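Local coordinates for protein dephospho-CoA kinase (Legionella pneumophila subsp. pneumophila, PDB 4TTR) that probably phosphorylates the 3'-hydroxyl of dephospho-coenzyme A with ATP, the last step of coenzyme A biosynthesis, at residues V19-N24 with S30-F35; L39-I44 with K202-Y207; I124-L129 with P136-V141; F130-Y135 with E177-A182. All blocks are in the same frame, centred on the assembly; numbering follows the deposited sequence. Where two conformers were deposited one is given.

Contacts 1 to 3 include strands of one five-stranded parallel P-loop kinase sheet; contact 4 joins a loop to helix 177-182. Contact 1 joins the central strand to the helix that follows the P-loop, beside the bound 1,3-butanediol. Backbone pairing ties it to contact 3, with Leu21 N 2.8 Å from Ile124 O, and contact 2 is tied to contact 3 by Ile44 O, 2.8 Å from Glu125 N. Contact 2 lies farther out, its centre about 10 Å from that of contact 1. Contacts 3 and 4 alternate along the chain, their centres about 8 Å apart. Phe130 of contact 4 lies about 9 Å, side chain to side chain, from Lys29 of the predicted ATP site.

Contact 1 of 4, residues V19-N24 with S30-F35; sequences VGLTGN and STVAEF. With BU2 (1,3-butanediol), chain B.
Leu21, near the middle of the central strand 18-23, packs against Val32 and Ala33 of helix 29-38 in the strand-loop-helix of a P-loop NTPase, the Walker A loop running from the end of the strand into the start of the helix. The cross-segment contacts are purely apolar, with no hydrogen bond between strand and helix. Leu21 divides its two methyls between successive helical residues. CD2 meets Ala33 CB at 3.7 Å and also comes to 4.0 Å from Ala33 CA, so this branch rests close to the helix backbone. CD1 makes the looser approach, 4.1 Å from Val32 CG1. Because CG of Leu21 lies anti to the backbone N (chi1 173°), the side chain extends away from the strand to span the gap; the closest CA pair, Leu21 and Ala33, is 7.8 Å apart. The strand's polar bonds serve the sheet instead: Gly20 pairs with Lys140 and Leu142, and Leu21 with Ile124. Leu142 and Leu123 also touch Leu21, extending the apolar core under the helix.

The second kind of contact involves the ligand. The helix start contributes Ser30 and Thr31, which belong to the predicted ATP site and line the observed 1,3-butanediol pocket. Thr31 OG1 stands 3.9 Å from ligand C1.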
loop_
_atom_site.group_PDB
_atom_site.type_symbol
_atom_site.label_atom_id
_atom_site.label_comp_id
_atom_site.label_asym_id
_atom_site.label_seq_id
_atom_site.Cartn_x
_atom_site.Cartn_y
_atom_site.Cartn_z
ATOM N N VAL A 19 6.914 -6.492 8.619
ATOM C CA VAL A 19 6.195 -7.192 7.570
ATOM C C VAL A 19 5.619 -6.167 6.604
ATOM O O VAL A 19 4.846 -5.298 7.000
ATOM C CB VAL A 19 5.063 -8.062 8.150
ATOM C CG1 VAL A 19 4.247 -8.706 7.038
ATOM C CG2 VAL A 19 5.634 -9.112 9.087
ATOM N N GLY A 20 5.997 -6.276 5.337
ATOM C CA GLY A 20 5.450 -5.411 4.311
ATOM C C GLY A 20 4.072 -5.879 3.892
ATOM O O GLY A 20 3.896 -7.038 3.529
ATOM N N LEU A 21 3.096 -4.978 3.958
ATOM C CA LEU A 21 1.736 -5.271 3.518
ATOM C C LEU A 21 1.471 -4.671 2.139
ATOM O O LEU A 21 1.525 -3.453 1.956
ATOM C CB LEU A 21 0.717 -4.740 4.528
ATOM C CG LEU A 21 -0.755 -4.824 4.106
ATOM C CD1 LEU A 21 -1.177 -6.263 3.885
ATOM C CD2 LEU A 21 -1.651 -4.161 5.134
ATOM N N THR A 22 1.196 -5.541 1.174
ATOM C CA THR A 22 0.859 -5.124 -0.180
ATOM C C THR A 22 -0.458 -5.759 -0.591
ATOM O O THR A 22 -0.916 -6.717 0.024
ATOM C CB THR A 22 1.948 -5.525 -1.197
ATOM O OG1 THR A 22 2.072 -6.953 -1.246
ATOM C CG2 THR A 22 3.276 -4.924 -0.819
ATOM N N GLY A 23 -1.067 -5.225 -1.639
ATOM C CA GLY A 23 -2.293 -5.799 -2.147
ATOM C C GLY A 23 -2.591 -5.320 -3.546
ATOM O O GLY A 23 -2.246 -4.193 -3.904
ATOM N N ASN A 24 -3.226 -6.173 -4.345
ATOM C CA ASN A 24 -3.648 -5.751 -5.665
ATOM C C ASN A 24 -4.899 -4.895 -5.524
ATOM O O ASN A 24 -5.259 -4.465 -4.429
ATOM C CB ASN A 24 -3.870 -6.951 -6.609
ATOM C CG ASN A 24 -5.025 -7.858 -6.189
ATOM O OD1 ASN A 24 -5.772 -7.567 -5.264
ATOM N ND2 ASN A 24 -5.175 -8.971 -6.898
ATOM N N SER A 30 -6.648 -2.609 3.207
ATOM C CA SER A 30 -6.793 -1.646 4.292
ATOM C C SER A 30 -7.608 -2.265 5.425
ATOM O O SER A 30 -7.432 -1.917 6.588
ATOM C CB SER A 30 -7.452 -0.356 3.799
ATOM O OG SER A 30 -8.861 -0.484 3.754
ATOM N N THR A 31 -8.499 -3.188 5.074
ATOM C CA THR A 31 -9.260 -3.933 6.069
ATOM C C THR A 31 -8.332 -4.902 6.795
ATOM O O THR A 31 -8.426 -5.081 8.011
ATOM C CB THR A 31 -10.418 -4.709 5.429
ATOM O OG1 THR A 31 -11.273 -3.796 4.731
ATOM C CG2 THR A 31 -11.222 -5.455 6.487
ATOM N N VAL A 32 -7.436 -5.523 6.036
ATOM C CA VAL A 32 -6.426 -6.406 6.602
ATOM C C VAL A 32 -5.554 -5.629 7.579
ATOM O O VAL A 32 -5.246 -6.118 8.661
ATOM C CB VAL A 32 -5.559 -7.049 5.496
ATOM C CG1 VAL A 32 -4.313 -7.710 6.076
ATOM C CG2 VAL A 32 -6.373 -8.066 4.724
ATOM N N ALA A 33 -5.167 -4.416 7.198
ATOM C CA ALA A 33 -4.356 -3.570 8.069
ATOM C C ALA A 33 -5.089 -3.274 9.373
ATOM O O ALA A 33 -4.491 -3.303 10.448
ATOM C CB ALA A 33 -3.988 -2.276 7.365
ATOM N N GLU A 34 -6.387 -3.002 9.277
ATOM C CA GLU A 34 -7.192 -2.701 10.455
ATOM C C GLU A 34 -7.258 -3.905 11.394
ATOM O O GLU A 34 -7.181 -3.753 12.613
ATOM C CB GLU A 34 -8.603 -2.263 10.041
ATOM C CG GLU A 34 -9.541 -1.938 11.203
ATOM C CD GLU A 34 -9.043 -0.797 12.081
ATOM O OE1 GLU A 34 -9.531 -0.672 13.225
ATOM O OE2 GLU A 34 -8.172 -0.020 11.631
ATOM N N PHE A 35 -7.396 -5.102 10.830
ATOM C CA PHE A 35 -7.450 -6.311 11.645
ATOM C C PHE A 35 -6.125 -6.516 12.381
ATOM O O PHE A 35 -6.119 -6.878 13.554
ATOM C CB PHE A 35 -7.793 -7.539 10.788
ATOM C CG PHE A 35 -9.266 -7.678 10.470
ATOM C CD1 PHE A 35 -10.228 -7.466 11.445
ATOM C CD2 PHE A 35 -9.684 -8.016 9.192
ATOM C CE1 PHE A 35 -11.574 -7.592 11.155
ATOM C CE2 PHE A 35 -11.033 -8.141 8.895
ATOM C CZ PHE A 35 -11.976 -7.928 9.877
HETATM C C1 BU2 B . -9.940 -2.267 1.343
HETATM O O1 BU2 B . -11.329 -2.172 1.115
HETATM C C2 BU2 B . -9.209 -1.143 0.639
HETATM C C3 BU2 B . -8.139 -1.735 -0.253
HETATM O O3 BU2 B . -8.741 -2.195 -1.441
HETATM C C4 BU2 B . -7.106 -0.678 -0.572
#

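Contact 2 of 4, residues L39-I44 with K202-Y207; sequences LGINVI and KLHQKY
His204 of helix 192-213 meets Leu39 and Ile41, two residues flanking the turn that ends helix 29-38. Its CB lies 3.7 Å from Leu39 CD1, and the next atom, CG, is equally near that methyl. CD2 remains close to it as well; the methyl lies over a ring face, a CH-pi contact 4.1 Å from the centroid and 29° off the normal. ND1 passes Ile41 CG1 at 3.8 Å. At the tip, CE1 reaches Ile41 CD1 at 3.7 Å, with this methyl at the edge and near the ring plane, while Leu39 CB stands over the ring centre, 4.1 Å from CE1. Having CG anti to the backbone N (chi1 169°) carries the imidazole out from the helix toward both residues. ND1 also has a polar partner, hydrogen-bonded to Tyr121 OH, which can fix the turn of the ring.

Gly40 lies between the two aliphatic partners at positive phi, the C-prime position of a Schellman motif closing helix 29-38. The histidine thus sits where helix 192-213 packs on that helix end and on the lead-in to edge strand 42-45, next to Tyr121, just ahead of neighbouring strand 122-125.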
loop_
_atom_site.group_PDB
_atom_site.type_symbol
_atom_site.label_atom_id
_atom_site.label_comp_id
_atom_site.label_asym_id
_atom_site.label_seq_id
_atom_site.Cartn_x
_atom_site.Cartn_y
_atom_site.Cartn_z
ATOM N N LEU A 39 -5.297 -6.216 16.581
ATOM C CA LEU A 39 -4.576 -7.241 17.337
ATOM C C LEU A 39 -3.398 -6.634 18.093
ATOM O O LEU A 39 -2.565 -7.353 18.642
ATOM C CB LEU A 39 -4.088 -8.351 16.406
ATOM C CG LEU A 39 -5.181 -9.278 15.872
ATOM C CD1 LEU A 39 -4.676 -10.086 14.686
ATOM C CD2 LEU A 39 -5.690 -10.203 16.974
ATOM N N GLY A 40 -3.328 -5.305 18.104
ATOM C CA GLY A 40 -2.320 -4.594 18.863
ATOM C C GLY A 40 -1.019 -4.401 18.114
ATOM O O GLY A 40 0.001 -4.065 18.717
ATOM N N ILE A 41 -1.043 -4.615 16.802
ATOM C CA ILE A 41 0.153 -4.441 15.987
ATOM C C ILE A 41 0.248 -3.011 15.466
ATOM O O ILE A 41 -0.734 -2.450 14.979
ATOM C CB ILE A 41 0.178 -5.419 14.794
ATOM C CG1 ILE A 41 0.122 -6.867 15.290
ATOM C CG2 ILE A 41 1.423 -5.200 13.936
ATOM C CD1 ILE A 41 1.242 -7.252 16.265
ATOM N N ASN A 42 1.440 -2.434 15.578
ATOM C CA ASN A 42 1.721 -1.118 15.017
ATOM C C ASN A 42 1.737 -1.186 13.495
ATOM O O ASN A 42 2.524 -1.932 12.911
ATOM C CB ASN A 42 3.064 -0.587 15.528
ATOM C CG ASN A 42 3.018 -0.125 16.986
ATOM O OD1 ASN A 42 3.864 0.658 17.412
ATOM N ND2 ASN A 42 2.040 -0.606 17.751
ATOM N N VAL A 43 0.868 -0.411 12.857
ATOM C CA VAL A 43 0.814 -0.360 11.402
ATOM C C VAL A 43 1.301 0.998 10.909
ATOM O O VAL A 43 0.751 2.032 11.278
ATOM C CB VAL A 43 -0.608 -0.618 10.876
ATOM C CG1 VAL A 43 -0.621 -0.622 9.352
ATOM C CG2 VAL A 43 -1.137 -1.937 11.414
ATOM N N ILE A 44 2.343 0.981 10.086
ATOM C CA ILE A 44 2.847 2.192 9.453
ATOM C C ILE A 44 2.278 2.285 8.039
ATOM O O ILE A 44 2.495 1.396 7.214
ATOM C CB ILE A 44 4.389 2.213 9.414
ATOM C CG1 ILE A 44 4.954 2.123 10.837
ATOM C CG2 ILE A 44 4.886 3.484 8.733
ATOM C CD1 ILE A 44 6.452 1.913 10.904
ATOM N N LYS A 202 -4.303 -16.045 11.924
ATOM C CA LYS A 202 -3.290 -17.083 11.748
ATOM C C LYS A 202 -1.957 -16.502 11.288
ATOM O O LYS A 202 -0.902 -16.989 11.682
ATOM C CB LYS A 202 -3.768 -18.140 10.754
ATOM C CG LYS A 202 -4.954 -18.943 11.254
ATOM C CD LYS A 202 -5.070 -20.270 10.532
ATOM C CE LYS A 202 -6.486 -20.816 10.602
ATOM N NZ LYS A 202 -7.420 -20.046 9.734
ATOM N N LEU A 203 -2.004 -15.457 10.464
ATOM C CA LEU A 203 -0.786 -14.786 10.025
ATOM C C LEU A 203 -0.136 -14.091 11.214
ATOM O O LEU A 203 1.078 -14.158 11.401
ATOM C CB LEU A 203 -1.083 -13.775 8.914
ATOM C CG LEU A 203 -1.489 -14.357 7.558
ATOM C CD1 LEU A 203 -2.028 -13.269 6.638
ATOM C CD2 LEU A 203 -0.317 -15.069 6.904
ATOM N N HIS A 204 -0.965 -13.427 12.012
ATOM C CA HIS A 204 -0.523 -12.772 13.235
ATOM C C HIS A 204 0.240 -13.744 14.138
ATOM O O HIS A 204 1.337 -13.438 14.600
ATOM C CB HIS A 204 -1.734 -12.180 13.966
ATOM C CG HIS A 204 -1.443 -11.701 15.353
ATOM N ND1 HIS A 204 -0.617 -10.629 15.616
ATOM C CD2 HIS A 204 -1.892 -12.131 16.555
ATOM C CE1 HIS A 204 -0.558 -10.431 16.921
ATOM N NE2 HIS A 204 -1.324 -11.329 17.513
ATOM N N GLN A 205 -0.327 -14.925 14.368
ATOM C CA GLN A 205 0.329 -15.930 15.197
ATOM C C GLN A 205 1.613 -16.431 14.535
ATOM O O GLN A 205 2.583 -16.753 15.215
ATOM C CB GLN A 205 -0.615 -17.105 15.474
ATOM C CG GLN A 205 -1.858 -16.733 16.271
ATOM C CD GLN A 205 -1.534 -16.171 17.647
ATOM O OE1 GLN A 205 -0.548 -16.558 18.274
ATOM N NE2 GLN A 205 -2.365 -15.248 18.119
ATOM N N LYS A 206 1.620 -16.492 13.208
ATOM C CA LYS A 206 2.817 -16.882 12.474
ATOM C C LYS A 206 3.935 -15.852 12.650
ATOM O O LYS A 206 5.083 -16.212 12.892
ATOM C CB LYS A 206 2.493 -17.057 10.993
ATOM C CG LYS A 206 3.611 -17.660 10.165
ATOM C CD LYS A 206 3.284 -17.569 8.680
ATOM C CE LYS A 206 4.134 -18.518 7.860
ATOM N NZ LYS A 206 3.780 -18.471 6.418
ATOM N N TYR A 207 3.594 -14.572 12.530
ATOM C CA TYR A 207 4.582 -13.502 12.652
ATOM C C TYR A 207 5.121 -13.385 14.077
ATOM O O TYR A 207 6.313 -13.150 14.274
ATOM C CB TYR A 207 3.979 -12.161 12.214
ATOM C CG TYR A 207 3.600 -12.093 10.750
ATOM C CD1 TYR A 207 4.383 -12.696 9.777
ATOM C CD2 TYR A 207 2.458 -11.421 10.342
ATOM C CE1 TYR A 207 4.039 -12.630 8.441
ATOM C CE2 TYR A 207 2.104 -11.351 9.009
ATOM C CZ TYR A 207 2.898 -11.956 8.064
ATOM O OH TYR A 207 2.546 -11.889 6.732
#

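Contact 3 of 4, residues I124-L129 with P136-V141; sequences IEIPLL and PYLQKV
Ile124 pushes its terminal CD1 into the angle between Tyr137 and Leu138. This methyl is a bump in a hollow with two walls: the rim of the tyrosine ring, where it lies in plane 3.7 Å from CE2, and Leu138 CD2, 3.9 Å away. The isoleucine and tyrosine side chains cross at about a right angle. Leu138 is forked, and its other methyl, CD1, reaches toward Ile126 CD1, the two side chains meeting tip to tip at 3.8 Å. Thus one leucine faces two isoleucines, each with its own branch. The contact joins the end of strand 122-125, and Ile126 after it, to the approach to strand 140-145 in the P-loop kinase sheet; central strand 18-23 runs between the two, and Ser18 touches Ile124, Tyr137 and Leu138. The tyrosine CG sits between its own backbone N and carbonyl carbon (chi1 49°), turning the ring back toward strand 122-125. Ile110 of helix 92-115 touches that ring, whose buried OH has no polar partner in the model.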
loop_
_atom_site.group_PDB
_atom_site.type_symbol
_atom_site.label_atom_id
_atom_site.label_comp_id
_atom_site.label_asym_id
_atom_site.label_seq_id
_atom_site.Cartn_x
_atom_site.Cartn_y
_atom_site.Cartn_z
ATOM N N ILE A 124 4.106 -2.626 7.764
ATOM C CA ILE A 124 4.309 -1.456 6.919
ATOM C C ILE A 124 3.514 -1.607 5.623
ATOM O O ILE A 124 3.853 -2.426 4.769
ATOM C CB ILE A 124 5.802 -1.246 6.579
ATOM C CG1 ILE A 124 6.659 -1.293 7.849
ATOM C CG2 ILE A 124 5.993 0.078 5.852
ATOM C CD1 ILE A 124 8.154 -1.229 7.593
ATOM N N GLU A 125 2.447 -0.828 5.489
ATOM C CA GLU A 125 1.651 -0.830 4.268
ATOM C C GLU A 125 2.380 -0.069 3.169
ATOM O O GLU A 125 2.668 1.118 3.316
ATOM C CB GLU A 125 0.274 -0.215 4.514
ATOM C CG GLU A 125 -0.682 -0.376 3.342
ATOM C CD GLU A 125 -2.007 0.331 3.563
ATOM O OE1 GLU A 125 -2.374 1.180 2.723
ATOM O OE2 GLU A 125 -2.685 0.030 4.567
ATOM N N ILE A 126 2.666 -0.767 2.072
ATOM C CA ILE A 126 3.485 -0.239 0.988
ATOM C C ILE A 126 2.804 -0.520 -0.357
ATOM O O ILE A 126 1.858 -1.306 -0.413
ATOM C CB ILE A 126 4.901 -0.856 1.032
ATOM C CG1 ILE A 126 4.826 -2.380 0.916
ATOM C CG2 ILE A 126 5.594 -0.449 2.320
ATOM C CD1 ILE A 126 6.161 -3.090 1.053
ATOM N N PRO A 127 3.264 0.131 -1.444
ATOM C CA PRO A 127 2.589 -0.098 -2.730
ATOM C C PRO A 127 2.858 -1.478 -3.330
ATOM O O PRO A 127 3.857 -2.115 -3.000
ATOM C CB PRO A 127 3.163 1.003 -3.632
ATOM C CG PRO A 127 4.471 1.342 -3.032
ATOM C CD PRO A 127 4.298 1.178 -1.549
ATOM N N LEU A 128 1.962 -1.915 -4.212
ATOM C CA LEU A 128 2.049 -3.231 -4.843
ATOM C C LEU A 128 3.402 -3.471 -5.512
ATOM O O LEU A 128 4.037 -4.509 -5.300
ATOM C CB LEU A 128 0.923 -3.381 -5.870
ATOM C CG LEU A 128 0.913 -4.639 -6.743
ATOM C CD1 LEU A 128 0.706 -5.889 -5.899
ATOM C CD2 LEU A 128 -0.166 -4.519 -7.810
ATOM N N LEU A 129 3.832 -2.504 -6.318
ATOM C CA LEU A 129 5.096 -2.592 -7.044
ATOM C C LEU A 129 6.196 -1.813 -6.329
ATOM O O LEU A 129 6.891 -1.001 -6.940
ATOM C CB LEU A 129 4.930 -2.059 -8.467
ATOM C CG LEU A 129 3.866 -2.742 -9.322
ATOM C CD1 LEU A 129 3.614 -1.915 -10.568
ATOM C CD2 LEU A 129 4.293 -4.155 -9.689
ATOM N N PRO A 136 14.667 -2.855 1.813
ATOM C CA PRO A 136 15.522 -4.035 1.973
ATOM C C PRO A 136 15.474 -4.628 3.380
ATOM O O PRO A 136 16.040 -5.696 3.611
ATOM C CB PRO A 136 16.917 -3.488 1.671
ATOM C CG PRO A 136 16.852 -2.076 2.133
ATOM C CD PRO A 136 15.457 -1.610 1.815
ATOM N N TYR A 137 14.801 -3.943 4.299
ATOM C CA TYR A 137 14.813 -4.323 5.710
ATOM C C TYR A 137 13.615 -5.181 6.124
ATOM O O TYR A 137 13.516 -5.595 7.278
ATOM C CB TYR A 137 14.868 -3.068 6.588
ATOM C CG TYR A 137 13.854 -1.998 6.231
ATOM C CD1 TYR A 137 14.183 -0.966 5.362
ATOM C CD2 TYR A 137 12.576 -2.016 6.772
ATOM C CE1 TYR A 137 13.267 0.016 5.039
ATOM C CE2 TYR A 137 11.654 -1.038 6.455
ATOM C CZ TYR A 137 12.003 -0.026 5.588
ATOM O OH TYR A 137 11.087 0.946 5.269
ATOM N N LEU A 138 12.712 -5.450 5.190
ATOM C CA LEU A 138 11.531 -6.253 5.486
ATOM C C LEU A 138 11.893 -7.716 5.717
ATOM O O LEU A 138 12.628 -8.305 4.930
ATOM C CB LEU A 138 10.521 -6.145 4.341
ATOM C CG LEU A 138 9.976 -4.749 4.037
ATOM C CD1 LEU A 138 9.011 -4.818 2.866
ATOM C CD2 LEU A 138 9.302 -4.142 5.257
ATOM N N GLN A 139 11.376 -8.306 6.791
ATOM C CA GLN A 139 11.564 -9.734 7.032
ATOM C C GLN A 139 10.618 -10.548 6.163
ATOM O O GLN A 139 10.965 -11.625 5.679
ATOM C CB GLN A 139 11.318 -10.091 8.501
ATOM C CG GLN A 139 12.392 -9.672 9.487
ATOM C CD GLN A 139 13.788 -9.914 8.976
ATOM O OE1 GLN A 139 14.185 -11.053 8.692
ATOM N NE2 GLN A 139 14.561 -8.835 8.883
ATOM N N LYS A 140 9.409 -10.026 5.997
ATOM C CA LYS A 140 8.359 -10.718 5.270
ATOM C C LYS A 140 7.604 -9.750 4.381
ATOM O O LYS A 140 7.556 -8.552 4.660
ATOM C CB LYS A 140 7.381 -11.382 6.238
ATOM C CG LYS A 140 7.998 -12.403 7.158
ATOM C CD LYS A 140 8.381 -13.652 6.402
ATOM C CE LYS A 140 8.468 -14.828 7.339
ATOM N NZ LYS A 140 8.928 -16.054 6.654
ATOM N N VAL A 141 7.018 -10.283 3.314
ATOM C CA VAL A 141 6.065 -9.541 2.504
ATOM C C VAL A 141 4.745 -10.304 2.479
ATOM O O VAL A 141 4.713 -11.515 2.245
ATOM C CB VAL A 141 6.584 -9.315 1.068
ATOM C CG1 VAL A 141 5.523 -8.635 0.206
ATOM C CG2 VAL A 141 7.858 -8.479 1.092
#

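Contact 4 of 4, residues F130-Y135 with E177-A182; sequences FNKHHY and EQRLEA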
loop_
_atom_site.group_PDB
_atom_site.type_symbol
_atom_site.label_atom_id
_atom_site.label_comp_id
_atom_site.label_asym_id
_atom_site.label_seq_id
_atom_site.Cartn_x
_atom_site.Cartn_y
_atom_site.Cartn_z
ATOM N N PHE A 130 6.351 -2.066 -5.034
ATOM C CA PHE A 130 7.329 -1.344 -4.237
ATOM C C PHE A 130 8.751 -1.689 -4.671
ATOM O O PHE A 130 9.051 -2.832 -5.022
ATOM C CB PHE A 130 7.143 -1.646 -2.747
ATOM C CG PHE A 130 7.489 -3.059 -2.359
ATOM C CD1 PHE A 130 6.569 -4.081 -2.511
ATOM C CD2 PHE A 130 8.733 -3.359 -1.828
ATOM C CE1 PHE A 130 6.885 -5.376 -2.150
ATOM C CE2 PHE A 130 9.054 -4.652 -1.464
ATOM C CZ PHE A 130 8.131 -5.661 -1.626
ATOM N N ASN A 131 9.619 -0.682 -4.660
ATOM C CA ASN A 131 11.031 -0.886 -4.942
ATOM C C ASN A 131 11.683 -1.589 -3.761
ATOM O O ASN A 131 11.706 -1.059 -2.648
ATOM C CB ASN A 131 11.725 0.452 -5.223
ATOM C CG ASN A 131 13.144 0.283 -5.740
ATOM O OD1 ASN A 131 13.760 -0.771 -5.582
ATOM N ND2 ASN A 131 13.670 1.329 -6.363
ATOM N N LYS A 132 12.213 -2.782 -4.009
ATOM C CA LYS A 132 12.797 -3.589 -2.943
ATOM C C LYS A 132 14.022 -2.891 -2.368
ATOM O O LYS A 132 14.271 -2.945 -1.166
ATOM C CB LYS A 132 13.186 -4.982 -3.448
ATOM C CG LYS A 132 12.351 -5.498 -4.607
ATOM C CD LYS A 132 12.527 -6.990 -4.791
ATOM C CE LYS A 132 11.273 -7.735 -4.376
ATOM N NZ LYS A 132 11.498 -9.202 -4.287
ATOM N N HIS A 133 14.782 -2.229 -3.238
ATOM C CA HIS A 133 15.983 -1.513 -2.821
ATOM C C HIS A 133 15.648 -0.412 -1.823
ATOM O O HIS A 133 16.517 0.050 -1.086
ATOM C CB HIS A 133 16.704 -0.918 -4.035
ATOM C CG HIS A 133 17.304 -1.943 -4.948
ATOM N ND1 HIS A 133 16.987 -3.284 -4.876
ATOM C CD2 HIS A 133 18.208 -1.825 -5.949
ATOM C CE1 HIS A 133 17.666 -3.944 -5.796
ATOM N NE2 HIS A 133 18.415 -3.083 -6.461
ATOM N N HIS A 134 14.387 0.008 -1.807
ATOM C CA HIS A 134 13.929 1.031 -0.875
ATOM C C HIS A 134 13.350 0.405 0.397
ATOM O O HIS A 134 13.199 1.086 1.416
ATOM C CB HIS A 134 12.894 1.934 -1.553
ATOM C CG HIS A 134 13.473 2.817 -2.616
ATOM N ND1 HIS A 134 12.744 3.802 -3.248
ATOM C CD2 HIS A 134 14.713 2.861 -3.156
ATOM C CE1 HIS A 134 13.514 4.418 -4.129
ATOM N NE2 HIS A 134 14.712 3.866 -4.095
ATOM N N TYR A 135 13.044 -0.892 0.331
ATOM C CA TYR A 135 12.561 -1.644 1.489
ATOM C C TYR A 135 13.335 -2.949 1.685
ATOM O O TYR A 135 12.739 -4.027 1.727
ATOM C CB TYR A 135 11.069 -1.948 1.340
ATOM C CG TYR A 135 10.205 -0.711 1.308
ATOM C CD1 TYR A 135 9.903 -0.026 2.476
ATOM C CD2 TYR A 135 9.693 -0.226 0.112
ATOM C CE1 TYR A 135 9.118 1.107 2.459
ATOM C CE2 TYR A 135 8.902 0.908 0.082
ATOM C CZ TYR A 135 8.619 1.570 1.261
ATOM O OH TYR A 135 7.836 2.700 1.243
ATOM N N GLU A 177 2.569 -11.912 -11.215
ATOM C CA GLU A 177 3.385 -13.127 -11.229
ATOM C C GLU A 177 4.674 -12.964 -10.427
ATOM O O GLU A 177 4.992 -13.793 -9.573
ATOM C CB GLU A 177 3.717 -13.525 -12.672
ATOM C CG GLU A 177 4.525 -14.810 -12.799
ATOM C CD GLU A 177 4.694 -15.255 -14.243
ATOM O OE1 GLU A 177 4.224 -14.538 -15.153
ATOM O OE2 GLU A 177 5.297 -16.325 -14.469
ATOM N N GLN A 178 5.400 -11.884 -10.688
ATOM C CA GLN A 178 6.676 -11.642 -10.026
ATOM C C GLN A 178 6.482 -11.337 -8.540
ATOM O O GLN A 178 7.239 -11.815 -7.694
ATOM C CB GLN A 178 7.411 -10.492 -10.714
ATOM C CG GLN A 178 8.889 -10.406 -10.380
ATOM C CD GLN A 178 9.592 -9.295 -11.138
ATOM O OE1 GLN A 178 10.315 -8.490 -10.549
ATOM N NE2 GLN A 178 9.388 -9.249 -12.452
ATOM N N ARG A 179 5.461 -10.545 -8.228
ATOM C CA ARG A 179 5.178 -10.168 -6.849
ATOM C C ARG A 179 4.555 -11.320 -6.057
ATOM O O ARG A 179 4.714 -11.399 -4.841
ATOM C CB ARG A 179 4.254 -8.948 -6.816
ATOM C CG ARG A 179 4.844 -7.705 -7.463
ATOM C CD ARG A 179 6.074 -7.194 -6.719
ATOM N NE ARG A 179 6.706 -6.076 -7.417
ATOM C CZ ARG A 179 7.535 -5.201 -6.855
ATOM N NH1 ARG A 179 7.840 -5.290 -5.565
ATOM N NH2 ARG A 179 8.053 -4.226 -7.586
ATOM N N LEU A 180 3.842 -12.204 -6.748
ATOM C CA LEU A 180 3.266 -13.388 -6.114
ATOM C C LEU A 180 4.375 -14.359 -5.724
ATOM O O LEU A 180 4.355 -14.938 -4.637
ATOM C CB LEU A 180 2.268 -14.077 -7.048
ATOM C CG LEU A 180 0.877 -13.454 -7.199
ATOM C CD1 LEU A 180 0.201 -14.006 -8.440
ATOM C CD2 LEU A 180 0.013 -13.719 -5.971
ATOM N N GLU A 181 5.343 -14.527 -6.617
ATOM C CA GLU A 181 6.503 -15.365 -6.341
ATOM C C GLU A 181 7.303 -14.841 -5.150
ATOM O O GLU A 181 7.718 -15.611 -4.284
ATOM C CB GLU A 181 7.403 -15.444 -7.574
ATOM C CG GLU A 181 6.828 -16.271 -8.712
ATOM C CD GLU A 181 7.614 -16.113 -9.998
ATOM O OE1 GLU A 181 8.516 -16.937 -10.255
ATOM O OE2 GLU A 181 7.331 -15.159 -10.753
ATOM N N ALA A 182 7.509 -13.529 -5.114
ATOM C CA ALA A 182 8.358 -12.912 -4.101
ATOM C C ALA A 182 7.702 -12.923 -2.725
ATOM O O ALA A 182 8.380 -13.061 -1.710
ATOM C CB ALA A 182 8.701 -11.484 -4.502
#
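The backbone carbonyl of Phe130 faces helix 177-182 and accepts two hydrogen bonds from the guanidinium of Arg179, although the CA atoms of these residues are 9.5 Å apart. The principal bond is Arg179 NH1 to Phe130 O, 2.8 Å long with an angle of 148° at the hydrogen. It falls on a carbonyl lone pair, in the carbonyl plane. NH2 of Arg179 adds a weak second bond to Phe130 O at 3.1 Å, forking the oxygen between the two nitrogens at the guanidinium edge. NH1 has a further role over the phenyl face, 3.5 Å from Phe130 CD1. The cation-pi geometry places Arg179 CZ 4.9 Å from the ring centroid and 24° off its normal, with the two planes 54° apart, so the group tilts over the ring.

The contact joins the connection between strands 122-125 and 140-145 of the P-loop kinase sheet to helix 177-182, which precedes edge strand 185-188. The receiving loop continues into a short 3-10 turn at 132-134, opened by an Asx turn in which Asn131 OD1 accepts from His133 N at 2.9 Å. From the start of this turn Lys132 extends toward the helix, bringing NZ within 3.6 Å of Ala182 CB. Its ammonium stays 5.5 Å from Arg179 NH1, a like charge.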